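Local coordinates for GDSL-like protein (Roseburia intestinalis L1-82, PDB 6HFZ) that removes acetyl groups from acetylated beta-mannans as a two-domain carbohydrate esterase of the SGNH (GDSL-like) hydrolase family in a gut bacterium, at residues 109-114 with 119-124; 141-144 with 149-152. All blocks are in the same frame, centred on the assembly; numbering follows the deposited sequence.

Contact 1. Residues 109-114 with 119-124. With ACT (acetate ion), chain E.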
loop_
_atom_site.group_PDB
_atom_site.type_symbol
_atom_site.label_atom_id
_atom_site.label_comp_id
_atom_site.label_asym_id
_atom_site.label_seq_id
_atom_site.Cartn_x
_atom_site.Cartn_y
_atom_site.Cartn_z
ATOM N N VAL A 109 3.386 3.791 7.877
ATOM C CA VAL A 109 2.968 5.169 8.121
ATOM C C VAL A 109 1.848 5.559 7.150
ATOM O O VAL A 109 1.586 6.782 6.907
ATOM C CB VAL A 109 4.132 6.166 8.058
ATOM C CG1 VAL A 109 5.074 5.987 9.253
ATOM C CG2 VAL A 109 4.917 6.107 6.756
ATOM N N ASN A 110 1.167 4.565 6.596
ATOM C CA ASN A 110 -0.024 4.786 5.786
ATOM C C ASN A 110 -1.239 4.199 6.513
ATOM O O ASN A 110 -2.221 4.905 6.790
ATOM C CB ASN A 110 0.105 4.153 4.397
ATOM C CG ASN A 110 1.050 4.914 3.497
ATOM O OD1 ASN A 110 2.214 4.533 3.353
ATOM N ND2 ASN A 110 0.586 6.051 2.978
ATOM N N ASP A 111 -1.135 2.918 6.859
ATOM C CA ASP A 111 -2.096 2.227 7.713
ATOM C C ASP A 111 -2.169 2.978 9.046
ATOM O O ASP A 111 -1.144 3.396 9.564
ATOM C CB ASP A 111 -1.689 0.785 8.017
ATOM C CG ASP A 111 -1.778 -0.153 6.825
ATOM O OD1 ASP A 111 -1.860 0.368 5.663
ATOM O OD2 ASP A 111 -1.777 -1.375 7.050
ATOM N N ASP A 112 -3.381 3.123 9.607
ATOM C CA ASP A 112 -3.539 3.511 11.027
ATOM C C ASP A 112 -3.248 2.279 11.894
ATOM O O ASP A 112 -3.319 1.138 11.407
ATOM C CB ASP A 112 -4.950 4.030 11.324
ATOM C CG ASP A 112 -5.316 5.328 10.608
ATOM O OD1 ASP A 112 -4.421 6.183 10.453
ATOM O OD2 ASP A 112 -6.507 5.464 10.227
ATOM N N SER A 113 -2.838 2.499 13.161
ATOM C CA SER A 113 -2.459 1.379 14.038
ATOM C C SER A 113 -3.703 0.793 14.711
ATOM O O SER A 113 -3.958 1.011 15.914
ATOM C CB SER A 113 -1.412 1.782 15.074
ATOM O OG SER A 113 -0.697 0.621 15.524
ATOM N N THR A 114 -4.494 0.044 13.926
ATOM C CA THR A 114 -5.807 -0.391 14.351
ATOM C C THR A 114 -5.983 -1.835 13.950
ATOM O O THR A 114 -5.311 -2.305 13.043
ATOM C CB THR A 114 -6.946 0.460 13.752
ATOM O OG1 THR A 114 -6.949 0.297 12.327
ATOM C CG2 THR A 114 -6.876 1.913 14.177
ATOM N N GLU A 119 -5.806 -6.492 10.055
ATOM C CA GLU A 119 -6.510 -7.479 9.239
ATOM C C GLU A 119 -6.187 -7.313 7.746
ATOM O O GLU A 119 -5.893 -8.297 7.068
ATOM C CB GLU A 119 -8.015 -7.394 9.514
ATOM C CG GLU A 119 -8.785 -8.549 8.899
ATOM C CD GLU A 119 -10.283 -8.599 9.183
ATOM O OE1 GLU A 119 -10.802 -7.733 9.928
ATOM O OE2 GLU A 119 -10.949 -9.476 8.636
ATOM N N THR A 120 -6.201 -6.072 7.250
ATOM C CA THR A 120 -5.869 -5.839 5.839
ATOM C C THR A 120 -4.404 -6.219 5.568
ATOM O O THR A 120 -4.092 -6.830 4.537
ATOM C CB THR A 120 -6.236 -4.439 5.342
ATOM O OG1 THR A 120 -5.415 -3.488 6.038
ATOM C CG2 THR A 120 -7.688 -4.074 5.572
ATOM N N TYR A 121 -3.469 -5.800 6.426
ATOM C CA TYR A 121 -2.051 -6.172 6.263
ATOM C C TYR A 121 -1.840 -7.691 6.310
ATOM O O TYR A 121 -1.031 -8.219 5.546
ATOM C CB TYR A 121 -1.265 -5.468 7.351
ATOM C CG TYR A 121 0.220 -5.369 7.226
ATOM C CD1 TYR A 121 0.782 -4.314 6.534
ATOM C CD2 TYR A 121 1.047 -6.195 7.981
ATOM C CE1 TYR A 121 2.142 -4.106 6.542
ATOM C CE2 TYR A 121 2.412 -6.002 7.989
ATOM C CZ TYR A 121 2.956 -4.953 7.264
ATOM O OH TYR A 121 4.299 -4.678 7.308
ATOM N N GLU A 122 -2.575 -8.400 7.189
ATOM C CA GLU A 122 -2.471 -9.849 7.223
ATOM C C GLU A 122 -2.895 -10.454 5.866
ATOM O O GLU A 122 -2.186 -11.338 5.344
ATOM C CB GLU A 122 -3.275 -10.483 8.362
ATOM C CG GLU A 122 -3.119 -11.988 8.339
ATOM C CD GLU A 122 -3.537 -12.711 9.606
ATOM O OE1 GLU A 122 -2.819 -13.689 9.996
ATOM O OE2 GLU A 122 -4.495 -12.279 10.218
ATOM N N GLY A 123 -4.017 -9.984 5.301
ATOM C CA GLY A 123 -4.451 -10.409 3.981
ATOM C C GLY A 123 -3.392 -10.179 2.930
ATOM O O GLY A 123 -3.135 -11.052 2.117
ATOM N N LEU A 124 -2.760 -8.986 2.956
ATOM C CA LEU A 124 -1.714 -8.669 1.989
ATOM C C LEU A 124 -0.523 -9.610 2.153
ATOM O O LEU A 124 0.002 -10.198 1.128
ATOM C CB LEU A 124 -1.282 -7.209 2.173
ATOM C CG LEU A 124 -0.057 -6.829 1.338
ATOM C CD1 LEU A 124 -0.326 -6.946 -0.171
ATOM C CD2 LEU A 124 0.425 -5.419 1.700
HETATM C C ACT E . 2.312 8.652 2.066
HETATM O O ACT E . 2.074 9.893 1.930
HETATM O OXT ACT E . 1.848 7.788 1.317
HETATM C CH3 ACT E . 3.180 8.146 3.174
#
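With chi1 at -70°, Asp111 sets its carboxylate opposite its own carbonyl carbon and aims it at helix 115-129, while Tyr121, its CG anti to the backbone N (chi1 -164°), brings its ring alongside. Asp111 OD2 comes within 3.9 Å of Tyr121 CD1 and 4.1 Å of Tyr121 CB, approaching the ring obliquely, and the carboxylate and ring planes stand 81° apart. Thr120 OG1 lies 4.3 Å from Asp111 OD2, too far for a direct bond; Ser84 OG spans the gap, hydrogen-bonded to both. Asp111 OD2 also bonds to His155 NE2, whose ring stacks on Tyr121, so this buried carboxylate oxygen has two polar partners beside the tyrosine. The segment 109-114 is the loop that follows strand 102-106 of the SGNH hydrolase core, and Thr114 occupies the N-cap position before the helix. From the same loop, Asn110 ND2 donates a nearly straight bond to OXT of the acetate (2.7 Å). That ion, probably from the crystallisation liquor, is also bound by Ser41 N, Gly81 N and His193 NE2, a set consistent with the oxyanion hole and catalytic histidine of this family.

Contact 2. Residues 141-144 with 149-152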
loop_
_atom_site.group_PDB
_atom_site.type_symbol
_atom_site.label_atom_id
_atom_site.label_comp_id
_atom_site.label_asym_id
_atom_site.label_seq_id
_atom_site.Cartn_x
_atom_site.Cartn_y
_atom_site.Cartn_z
ATOM N N HIS A 141 9.258 -0.678 8.349
ATOM C CA HIS A 141 8.419 0.215 9.160
ATOM C C HIS A 141 9.032 1.622 9.217
ATOM O O HIS A 141 9.998 1.829 9.956
ATOM C CB HIS A 141 8.275 -0.326 10.607
ATOM C CG HIS A 141 7.876 -1.766 10.751
ATOM N ND1 HIS A 141 6.659 -2.251 10.286
ATOM C CD2 HIS A 141 8.521 -2.834 11.269
ATOM C CE1 HIS A 141 6.589 -3.562 10.519
ATOM N NE2 HIS A 141 7.692 -3.935 11.124
ATOM N N ASN A 142 8.465 2.581 8.458
ATOM C CA ASN A 142 8.826 3.999 8.551
ATOM C C ASN A 142 8.171 4.566 9.814
ATOM O O ASN A 142 7.527 3.798 10.578
ATOM C CB ASN A 142 8.460 4.717 7.257
ATOM C CG ASN A 142 9.523 4.496 6.196
ATOM O OD1 ASN A 142 10.683 4.836 6.418
ATOM N ND2 ASN A 142 9.167 3.880 5.078
ATOM N N VAL A 143 8.425 5.845 10.096
ATOM C CA VAL A 143 7.934 6.463 11.315
ATOM C C VAL A 143 7.578 7.928 11.002
ATOM O O VAL A 143 8.217 8.564 10.151
ATOM C CB VAL A 143 9.015 6.321 12.415
ATOM C CG1 VAL A 143 10.237 7.182 12.079
ATOM C CG2 VAL A 143 8.501 6.639 13.809
ATOM N N PHE A 144 6.616 8.491 11.742
ATOM C CA PHE A 144 6.320 9.902 11.750
ATOM C C PHE A 144 7.363 10.605 12.637
ATOM O O PHE A 144 7.546 10.199 13.775
ATOM C CB PHE A 144 4.914 10.122 12.312
ATOM C CG PHE A 144 3.808 9.906 11.321
ATOM C CD1 PHE A 144 3.398 10.955 10.513
ATOM C CD2 PHE A 144 3.220 8.664 11.167
ATOM C CE1 PHE A 144 2.367 10.781 9.610
ATOM C CE2 PHE A 144 2.201 8.489 10.242
ATOM C CZ PHE A 144 1.789 9.542 9.467
ATOM N N ALA A 149 5.302 8.197 15.891
ATOM C CA ALA A 149 4.191 7.215 15.697
ATOM C C ALA A 149 4.428 6.344 14.466
ATOM O O ALA A 149 4.949 6.796 13.463
ATOM C CB ALA A 149 2.859 7.916 15.553
ATOM N N ASN A 150 3.883 5.116 14.522
ATOM C CA ASN A 150 3.644 4.322 13.315
ATOM C C ASN A 150 2.679 3.181 13.661
ATOM O O ASN A 150 2.204 3.113 14.781
ATOM C CB ASN A 150 4.952 3.828 12.686
ATOM C CG ASN A 150 5.655 2.764 13.508
ATOM O OD1 ASN A 150 5.069 2.207 14.440
ATOM N ND2 ASN A 150 6.922 2.493 13.197
ATOM N N ALA A 151 2.373 2.312 12.684
ATOM C CA ALA A 151 1.461 1.220 12.869
ATOM C C ALA A 151 2.223 -0.100 13.060
ATOM O O ALA A 151 1.692 -1.166 12.889
ATOM C CB ALA A 151 0.478 1.174 11.715
ATOM N N GLN A 152 3.484 -0.016 13.505
ATOM C CA GLN A 152 4.328 -1.197 13.673
ATOM C C GLN A 152 3.794 -2.104 14.805
ATOM O O GLN A 152 4.100 -3.300 14.789
ATOM C CB GLN A 152 5.766 -0.757 13.943
ATOM C CG GLN A 152 6.780 -1.874 14.130
ATOM C CD GLN A 152 8.158 -1.298 14.366
ATOM O OE1 GLN A 152 8.460 -0.155 13.976
ATOM N NE2 GLN A 152 9.022 -2.084 14.992
#
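Gln152 lays its extended side chain across one face of the His141 imidazole: CG sits 3.5 Å from the ring centroid, 14° off the normal, a CH-pi contact, and the amide plane beyond it is stacked within 13° of the ring plane. Gln152 OE1 reaches past the ring to His141 CB at 3.4 Å. Outside partners hold both groups: Ser108 OG is hydrogen-bonded to His141 ND1 and Ser168 OG to Gln152 OE1. Asn150 bridges the two segments. Its ND2 donates to Asn142 O (3.0 Å), which lies close to its amide plane, and to Gln152 OE1 (3.2 Å), where it meets a lone pair in the carbonyl plane. Its OD1 accepts from Gln152 N (2.9 Å), an Asx turn; chi1 of 70° places the amide between its own N and carbonyl carbon, within range of that N-H. Replacing Asn150 by alanine removes the amide, and Asn142 O would probably lose this donor while the Gln152 amide is held less firmly over the imidazole. Farther along, Phe144 N bonds almost straight to Ala149 O (2.9 Å), which also lies at the edge of the Phe144 ring. The segments run antiparallel within the connection from strand 136-141 to helix 152-161, His141 packing against strand 166-168 and Ala151 occupying the N-cap position of the helix.

Overall arrangement
Contacts 1 and 2 follow each other in series along the chain, with centres about 12 Å apart, and both belong to the SGNH hydrolase domain. Contact 1 sets the loop after strand 102-106 against helix 115-129, which follows it; contact 2 lies in the next connection, from strand 136-141 to helix 152-161; these two parallel strands are neighbours in the mixed sheet. The loops touch directly: Val109 CG1, next to the acetate-binding Asn110, is 3.5 Å from Val143 N, and Asp111 O is 3.5 Å from Ala151 CB. The Phe144 side chain lies near the probable Ser41-His193-Asp190 triad without touching it, so contact 2 is probably in its neighbourhood, while Asn110 of contact 1 binds the acetate beside it.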